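Proline dehydrogenase (Bradyrhizobium japonicum USDA 110, PDB 3HAZ) probably oxidises proline to glutamate in two steps, pairing an FAD-dependent proline dehydrogenase with an NAD-dependent aldehyde dehydrogenase in a single chain. Local coordinates at residues Pro662-Leu674 / Ala695-Leu709. Sequence-based numbering, arbitrary orientation.
Sequences PLAIFLGQVTAAL and AVALLHEAGIPKSAL
With CG turned trans to the backbone nitrogen (chi1 175°), Phe666 sends its ring from helix 664-675 toward Ala695 and Val696, whereas Leu699 on the other helix carries CG trans to its carbonyl carbon (chi1 -79°) and sits as a knob in the hole formed by Leu667, Val670, Thr671 and Leu674. The ring meets Val696 edge-on: Phe666 CZ lies 3.5 Å from Val696 CG2, close to the ring plane, and one face is covered by Val670 CG2 of its own helix. Ala695 suits its place because a lone methyl fits among Leu663, Phe666 and Leu667; its CB is 3.8 Å from Phe666 CE2. Were Phe666 cut back to an alanine, a gap would probably open beside Ala695 and Val696 CG2 would lose its ring edge. Leu667 and Leu699 run alongside each other but point opposite ways, Leu667 CD2 coming within 3.5 Å of Leu699 CD1. Threonine suits position 671 because CG2 packs on Leu699 CD2 while Thr671 OG1 donates a hydrogen bond of 2.7 Å to Leu667 O, which also accepts Thr671 N from the opposite face of its carbonyl plane. Farther along, Leu674 and Ile704 meet tip to tip, with Leu674 CD1 3.9 Å from Ile704 CG2. Gly703, at positive phi, ends the second helix in a Schellman motif, where a side chain would jam against the preceding carbonyl oxygen; beyond it, Leu709 CD1 touches Val670 CG1. The axes of segments 664-674 and 695-702 approach to 11.3 Å and cross at -40°, within the NAD-binding, Rossmann-like part of the aldehyde dehydrogenase unit, where Ile665 touches the NAD. Strand 679-683 links the helices in sequence and packs on Phe666, Val670 and Leu674, while helix 571-587 lies against Thr671, Leu699 and Ile704, and helix 604-629 against Leu663 and Thr671.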
ATOM      1  N   PRO A 662       6.935  44.056 -19.490  1.00 24.65           N
ATOM      2  CA  PRO A 662       6.192  45.070 -18.735  1.00 25.49           C
ATOM      3  C   PRO A 662       5.004  44.475 -18.009  1.00 26.74           C
ATOM      4  O   PRO A 662       4.458  45.103 -17.104  1.00 31.36           O
ATOM      5  CB  PRO A 662       5.679  46.028 -19.825  1.00 25.07           C
ATOM      6  CG  PRO A 662       6.289  45.598 -21.099  1.00 20.06           C
ATOM      7  CD  PRO A 662       6.725  44.180 -20.941  1.00 21.70           C
ATOM      8  N   LEU A 663       4.585  43.288 -18.429  1.00 23.46           N
ATOM      9  CA  LEU A 663       3.451  42.627 -17.801  1.00 25.17           C
ATOM     10  C   LEU A 663       3.871  41.452 -16.923  1.00 27.74           C
ATOM     11  O   LEU A 663       3.507  41.397 -15.749  1.00 28.37           O
ATOM     12  CB  LEU A 663       2.441  42.160 -18.851  1.00 26.48           C
ATOM     13  CG  LEU A 663       1.283  41.350 -18.265  1.00 27.94           C
ATOM     14  CD1 LEU A 663       0.477  42.232 -17.342  1.00 23.01           C
ATOM     15  CD2 LEU A 663       0.401  40.762 -19.368  1.00 28.06           C
ATOM     16  N   ALA A 664       4.641  40.521 -17.481  1.00 24.74           N
ATOM     17  CA  ALA A 664       4.922  39.262 -16.784  1.00 23.91           C
ATOM     18  C   ALA A 664       5.892  39.413 -15.617  1.00 22.22           C
ATOM     19  O   ALA A 664       5.675  38.847 -14.551  1.00 26.53           O
ATOM     20  CB  ALA A 664       5.414  38.189 -17.759  1.00 16.88           C
ATOM     21  N   ILE A 665       6.965  40.163 -15.823  1.00 24.63           N
ATOM     22  CA  ILE A 665       7.936  40.377 -14.762  1.00 25.58           C
ATOM     23  C   ILE A 665       7.340  41.311 -13.725  1.00 29.08           C
ATOM     24  O   ILE A 665       7.553  41.141 -12.524  1.00 29.20           O
ATOM     25  CB  ILE A 665       9.251  40.957 -15.310  1.00 25.17           C
ATOM     26  CG1 ILE A 665      10.041  39.859 -16.016  1.00 29.87           C
ATOM     27  CG2 ILE A 665      10.086  41.565 -14.183  1.00 21.08           C
ATOM     28  CD1 ILE A 665      11.384  40.314 -16.512  1.00 35.11           C
ATOM     29  N   PHE A 666       6.578  42.291 -14.202  1.00 31.01           N
ATOM     30  CA  PHE A 666       5.828  43.163 -13.312  1.00 29.50           C
ATOM     31  C   PHE A 666       4.963  42.338 -12.366  1.00 30.70           C
ATOM     32  O   PHE A 666       5.061  42.479 -11.147  1.00 29.94           O
ATOM     33  CB  PHE A 666       4.953  44.145 -14.097  1.00 30.44           C
ATOM     34  CG  PHE A 666       4.066  44.983 -13.220  1.00 23.19           C
ATOM     35  CD1 PHE A 666       4.546  46.149 -12.642  1.00 23.57           C
ATOM     36  CD2 PHE A 666       2.766  44.583 -12.940  1.00 25.05           C
ATOM     37  CE1 PHE A 666       3.737  46.918 -11.814  1.00 25.41           C
ATOM     38  CE2 PHE A 666       1.948  45.345 -12.108  1.00 27.85           C
ATOM     39  CZ  PHE A 666       2.435  46.511 -11.546  1.00 24.25           C
ATOM     40  N   LEU A 667       4.124  41.475 -12.936  1.00 28.40           N
ATOM     41  CA  LEU A 667       3.193  40.659 -12.155  1.00 26.42           C
ATOM     42  C   LEU A 667       3.881  39.545 -11.375  1.00 23.39           C
ATOM     43  O   LEU A 667       3.462  39.207 -10.272  1.00 27.14           O
ATOM     44  CB  LEU A 667       2.105  40.065 -13.056  1.00 27.78           C
ATOM     45  CG  LEU A 667       0.953  41.011 -13.390  1.00 27.52           C
ATOM     46  CD1 LEU A 667      -0.065  40.335 -14.294  1.00 24.89           C
ATOM     47  CD2 LEU A 667       0.299  41.492 -12.102  1.00 29.37           C
ATOM     48  N   GLY A 668       4.926  38.966 -11.957  1.00 22.40           N
ATOM     49  CA  GLY A 668       5.680  37.932 -11.276  1.00 22.96           C
ATOM     50  C   GLY A 668       6.179  38.431  -9.928  1.00 24.61           C
ATOM     51  O   GLY A 668       5.922  37.818  -8.892  1.00 20.24           O
ATOM     52  N   GLN A 669       6.887  39.555  -9.945  1.00 22.04           N
ATOM     53  CA  GLN A 669       7.450  40.125  -8.726  1.00 22.07           C
ATOM     54  C   GLN A 669       6.355  40.528  -7.747  1.00 22.50           C
ATOM     55  O   GLN A 669       6.467  40.289  -6.550  1.00 19.13           O
ATOM     56  CB  GLN A 669       8.324  41.336  -9.061  1.00 24.43           C
ATOM     57  CG  GLN A 669       9.490  41.000  -9.978  1.00 20.64           C
ATOM     58  CD  GLN A 669      10.480  42.131 -10.101  1.00 25.21           C
ATOM     59  OE1 GLN A 669      11.685  41.912 -10.042  1.00 29.60           O
ATOM     60  NE2 GLN A 669       9.979  43.353 -10.268  1.00 26.65           N
ATOM     61  N   VAL A 670       5.296  41.140  -8.266  1.00 22.35           N
ATOM     62  CA  VAL A 670       4.228  41.661  -7.419  1.00 23.50           C
ATOM     63  C   VAL A 670       3.432  40.554  -6.725  1.00 27.01           C
ATOM     64  O   VAL A 670       3.242  40.593  -5.507  1.00 26.50           O
ATOM     65  CB  VAL A 670       3.293  42.593  -8.204  1.00 25.14           C
ATOM     66  CG1 VAL A 670       2.039  42.902  -7.388  1.00 25.10           C
ATOM     67  CG2 VAL A 670       4.027  43.885  -8.564  1.00 20.43           C
ATOM     68  N   THR A 671       2.994  39.558  -7.496  1.00 25.74           N
ATOM     69  CA  THR A 671       2.207  38.455  -6.953  1.00 23.95           C
ATOM     70  C   THR A 671       3.024  37.570  -6.012  1.00 22.65           C
ATOM     71  O   THR A 671       2.480  36.992  -5.080  1.00 21.72           O
ATOM     72  CB  THR A 671       1.576  37.580  -8.061  1.00 26.55           C
ATOM     73  OG1 THR A 671       2.607  37.030  -8.894  1.00 26.57           O
ATOM     74  CG2 THR A 671       0.603  38.395  -8.911  1.00 20.59           C
ATOM     75  N   ALA A 672       4.326  37.466  -6.248  1.00 23.24           N
ATOM     76  CA  ALA A 672       5.182  36.720  -5.330  1.00 23.21           C
ATOM     77  C   ALA A 672       5.170  37.374  -3.951  1.00 20.35           C
ATOM     78  O   ALA A 672       4.930  36.707  -2.947  1.00 19.81           O
ATOM     79  CB  ALA A 672       6.593  36.642  -5.859  1.00 21.82           C
ATOM     80  N   ALA A 673       5.444  38.678  -3.917  1.00 24.36           N
ATOM     81  CA  ALA A 673       5.458  39.451  -2.673  1.00 19.30           C
ATOM     82  C   ALA A 673       4.106  39.374  -1.970  1.00 22.17           C
ATOM     83  O   ALA A 673       4.032  39.103  -0.768  1.00 23.29           O
ATOM     84  CB  ALA A 673       5.830  40.908  -2.964  1.00 20.74           C
ATOM     85  N   LEU A 674       3.042  39.612  -2.729  1.00 22.30           N
ATOM     86  CA  LEU A 674       1.679  39.487  -2.222  1.00 23.50           C
ATOM     87  C   LEU A 674       1.390  38.094  -1.672  1.00 25.94           C
ATOM     88  O   LEU A 674       0.813  37.951  -0.583  1.00 22.76           O
ATOM     89  CB  LEU A 674       0.670  39.822  -3.322  1.00 21.42           C
ATOM     90  CG  LEU A 674       0.524  41.287  -3.726  1.00 25.48           C
ATOM     91  CD1 LEU A 674      -0.323  41.397  -4.991  1.00 27.47           C
ATOM     92  CD2 LEU A 674      -0.068  42.127  -2.580  1.00 19.78           C
ATOM     93  N   ALA A 695      -2.671  46.017 -15.126  1.00 27.84           N
ATOM     94  CA  ALA A 695      -2.401  44.817 -14.344  1.00 29.76           C
ATOM     95  C   ALA A 695      -2.838  44.991 -12.890  1.00 32.93           C
ATOM     96  O   ALA A 695      -3.519  44.134 -12.324  1.00 34.13           O
ATOM     97  CB  ALA A 695      -0.921  44.460 -14.421  1.00 22.16           C
ATOM     98  N   VAL A 696      -2.439  46.106 -12.287  1.00 35.64           N
ATOM     99  CA  VAL A 696      -2.810  46.399 -10.908  1.00 34.73           C
ATOM    100  C   VAL A 696      -4.329  46.431 -10.735  1.00 35.33           C
ATOM    101  O   VAL A 696      -4.864  45.835  -9.800  1.00 31.27           O
ATOM    102  CB  VAL A 696      -2.189  47.729 -10.426  1.00 33.86           C
ATOM    103  CG1 VAL A 696      -2.818  48.175  -9.110  1.00 30.50           C
ATOM    104  CG2 VAL A 696      -0.678  47.580 -10.278  1.00 29.27           C
ATOM    105  N   ALA A 697      -5.026  47.118 -11.635  1.00 34.32           N
ATOM    106  CA  ALA A 697      -6.482  47.174 -11.554  1.00 39.63           C
ATOM    107  C   ALA A 697      -7.060  45.766 -11.673  1.00 37.68           C
ATOM    108  O   ALA A 697      -8.055  45.429 -11.029  1.00 35.58           O
ATOM    109  CB  ALA A 697      -7.056  48.097 -12.634  1.00 37.78           C
ATOM    110  N   LEU A 698      -6.418  44.938 -12.489  1.00 29.94           N
ATOM    111  CA  LEU A 698      -6.862  43.563 -12.658  1.00 29.02           C
ATOM    112  C   LEU A 698      -6.654  42.762 -11.374  1.00 26.47           C
ATOM    113  O   LEU A 698      -7.505  41.960 -10.991  1.00 33.90           O
ATOM    114  CB  LEU A 698      -6.143  42.900 -13.842  1.00 34.10           C
ATOM    115  CG  LEU A 698      -6.553  41.469 -14.208  1.00 30.59           C
ATOM    116  CD1 LEU A 698      -6.254  41.169 -15.674  1.00 32.85           C
ATOM    117  CD2 LEU A 698      -5.870  40.456 -13.296  1.00 35.40           C
ATOM    118  N   LEU A 699      -5.519  42.976 -10.713  1.00 22.93           N
ATOM    119  CA  LEU A 699      -5.238  42.285  -9.459  1.00 22.26           C
ATOM    120  C   LEU A 699      -6.244  42.677  -8.382  1.00 28.25           C
ATOM    121  O   LEU A 699      -6.717  41.824  -7.633  1.00 29.91           O
ATOM    122  CB  LEU A 699      -3.821  42.580  -8.974  1.00 28.10           C
ATOM    123  CG  LEU A 699      -2.683  41.801  -9.642  1.00 26.31           C
ATOM    124  CD1 LEU A 699      -1.354  42.288  -9.105  1.00 24.90           C
ATOM    125  CD2 LEU A 699      -2.841  40.308  -9.398  1.00 23.73           C
ATOM    126  N   HIS A 700      -6.553  43.968  -8.303  1.00 29.19           N
ATOM    127  CA  HIS A 700      -7.549  44.454  -7.358  1.00 37.32           C
ATOM    128  C   HIS A 700      -8.886  43.772  -7.629  1.00 37.73           C
ATOM    129  O   HIS A 700      -9.562  43.330  -6.705  1.00 31.58           O
ATOM    130  CB  HIS A 700      -7.719  45.977  -7.457  1.00 38.51           C
ATOM    131  CG  HIS A 700      -6.563  46.764  -6.916  1.00 30.77           C
ATOM    132  ND1 HIS A 700      -5.870  46.391  -5.783  1.00 32.10           N
ATOM    133  CD2 HIS A 700      -6.002  47.922  -7.335  1.00 26.97           C
ATOM    134  CE1 HIS A 700      -4.920  47.277  -5.537  1.00 28.14           C
ATOM    135  NE2 HIS A 700      -4.982  48.219  -6.461  1.00 32.28           N
ATOM    136  N   GLU A 701      -9.263  43.690  -8.901  1.00 37.02           N
ATOM    137  CA  GLU A 701     -10.519  43.052  -9.280  1.00 36.82           C
ATOM    138  C   GLU A 701     -10.496  41.560  -8.947  1.00 33.13           C
ATOM    139  O   GLU A 701     -11.534  40.959  -8.681  1.00 36.93           O
ATOM    140  CB  GLU A 701     -10.806  43.259 -10.773  1.00 38.01           C
ATOM    141  CG  GLU A 701     -12.116  42.637 -11.239  1.00 40.47           C
ATOM    142  CD  GLU A 701     -12.358  42.794 -12.732  1.00 46.41           C
ATOM    143  OE1 GLU A 701     -11.612  43.552 -13.390  1.00 46.59           O
ATOM    144  OE2 GLU A 701     -13.304  42.160 -13.247  1.00 49.06           O
ATOM    145  N   ALA A 702      -9.305  40.971  -8.955  1.00 31.55           N
ATOM    146  CA  ALA A 702      -9.150  39.544  -8.683  1.00 28.78           C
ATOM    147  C   ALA A 702      -9.217  39.211  -7.192  1.00 32.63           C
ATOM    148  O   ALA A 702      -9.346  38.052  -6.815  1.00 35.85           O
ATOM    149  CB  ALA A 702      -7.844  39.032  -9.284  1.00 30.25           C
ATOM    150  N   GLY A 703      -9.119  40.225  -6.343  1.00 35.42           N
ATOM    151  CA  GLY A 703      -9.239  39.995  -4.914  1.00 36.36           C
ATOM    152  C   GLY A 703      -8.130  40.573  -4.059  1.00 33.94           C
ATOM    153  O   GLY A 703      -8.156  40.434  -2.836  1.00 29.64           O
ATOM    154  N   ILE A 704      -7.146  41.212  -4.684  1.00 30.08           N
ATOM    155  CA  ILE A 704      -6.120  41.916  -3.923  1.00 28.58           C
ATOM    156  C   ILE A 704      -6.694  43.222  -3.374  1.00 31.83           C
ATOM    157  O   ILE A 704      -7.155  44.071  -4.138  1.00 31.16           O
ATOM    158  CB  ILE A 704      -4.887  42.232  -4.783  1.00 30.15           C
ATOM    159  CG1 ILE A 704      -4.349  40.953  -5.433  1.00 23.66           C
ATOM    160  CG2 ILE A 704      -3.817  42.907  -3.936  1.00 30.62           C
ATOM    161  CD1 ILE A 704      -3.971  39.872  -4.441  1.00 21.55           C
ATOM    162  N   PRO A 705      -6.682  43.383  -2.040  1.00 34.90           N
ATOM    163  CA  PRO A 705      -7.201  44.606  -1.415  1.00 35.49           C
ATOM    164  C   PRO A 705      -6.477  45.868  -1.884  1.00 31.26           C
ATOM    165  O   PRO A 705      -5.265  45.849  -2.098  1.00 30.69           O
ATOM    166  CB  PRO A 705      -6.941  44.375   0.080  1.00 41.28           C
ATOM    167  CG  PRO A 705      -6.904  42.883   0.230  1.00 42.71           C
ATOM    168  CD  PRO A 705      -6.270  42.381  -1.040  1.00 33.46           C
ATOM    169  N   LYS A 706      -7.228  46.955  -2.035  1.00 30.33           N
ATOM    170  CA  LYS A 706      -6.652  48.242  -2.412  1.00 38.82           C
ATOM    171  C   LYS A 706      -5.555  48.657  -1.435  1.00 35.92           C
ATOM    172  O   LYS A 706      -4.625  49.369  -1.807  1.00 34.00           O
ATOM    173  CB  LYS A 706      -7.733  49.329  -2.448  1.00 46.41           C
ATOM    174  CG  LYS A 706      -8.849  49.109  -3.461  1.00 46.09           C
ATOM    175  CD  LYS A 706      -8.335  49.200  -4.882  1.00 48.85           C
ATOM    176  CE  LYS A 706      -9.449  49.553  -5.850  1.00 47.33           C
ATOM    177  NZ  LYS A 706      -9.735  51.018  -5.847  1.00 49.39           N
ATOM    178  N   SER A 707      -5.670  48.215  -0.183  1.00 35.22           N
ATOM    179  CA  SER A 707      -4.709  48.587   0.851  1.00 34.15           C
ATOM    180  C   SER A 707      -3.436  47.739   0.819  1.00 34.80           C
ATOM    181  O   SER A 707      -2.482  48.026   1.540  1.00 32.31           O
ATOM    182  CB  SER A 707      -5.356  48.510   2.237  1.00 32.95           C
ATOM    183  OG  SER A 707      -5.940  47.237   2.446  1.00 33.94           O
ATOM    184  N   ALA A 708      -3.420  46.708  -0.022  1.00 31.63           N
ATOM    185  CA  ALA A 708      -2.275  45.805  -0.096  1.00 30.71           C
ATOM    186  C   ALA A 708      -1.372  46.082  -1.299  1.00 31.14           C
ATOM    187  O   ALA A 708      -0.248  45.586  -1.361  1.00 29.29           O
ATOM    188  CB  ALA A 708      -2.744  44.351  -0.116  1.00 26.44           C
ATOM    189  N   LEU A 709      -1.858  46.875  -2.248  1.00 31.04           N
ATOM    190  CA  LEU A 709      -1.137  47.074  -3.505  1.00 31.87           C
ATOM    191  C   LEU A 709      -1.305  48.481  -4.074  1.00 31.51           C
ATOM    192  O   LEU A 709      -2.417  48.887  -4.408  1.00 32.11           O
ATOM    193  CB  LEU A 709      -1.600  46.045  -4.545  1.00 27.23           C
ATOM    194  CG  LEU A 709      -1.033  46.187  -5.962  1.00 33.37           C
ATOM    195  CD1 LEU A 709       0.479  45.979  -5.972  1.00 29.53           C
ATOM    196  CD2 LEU A 709      -1.715  45.210  -6.915  1.00 27.83           C
TER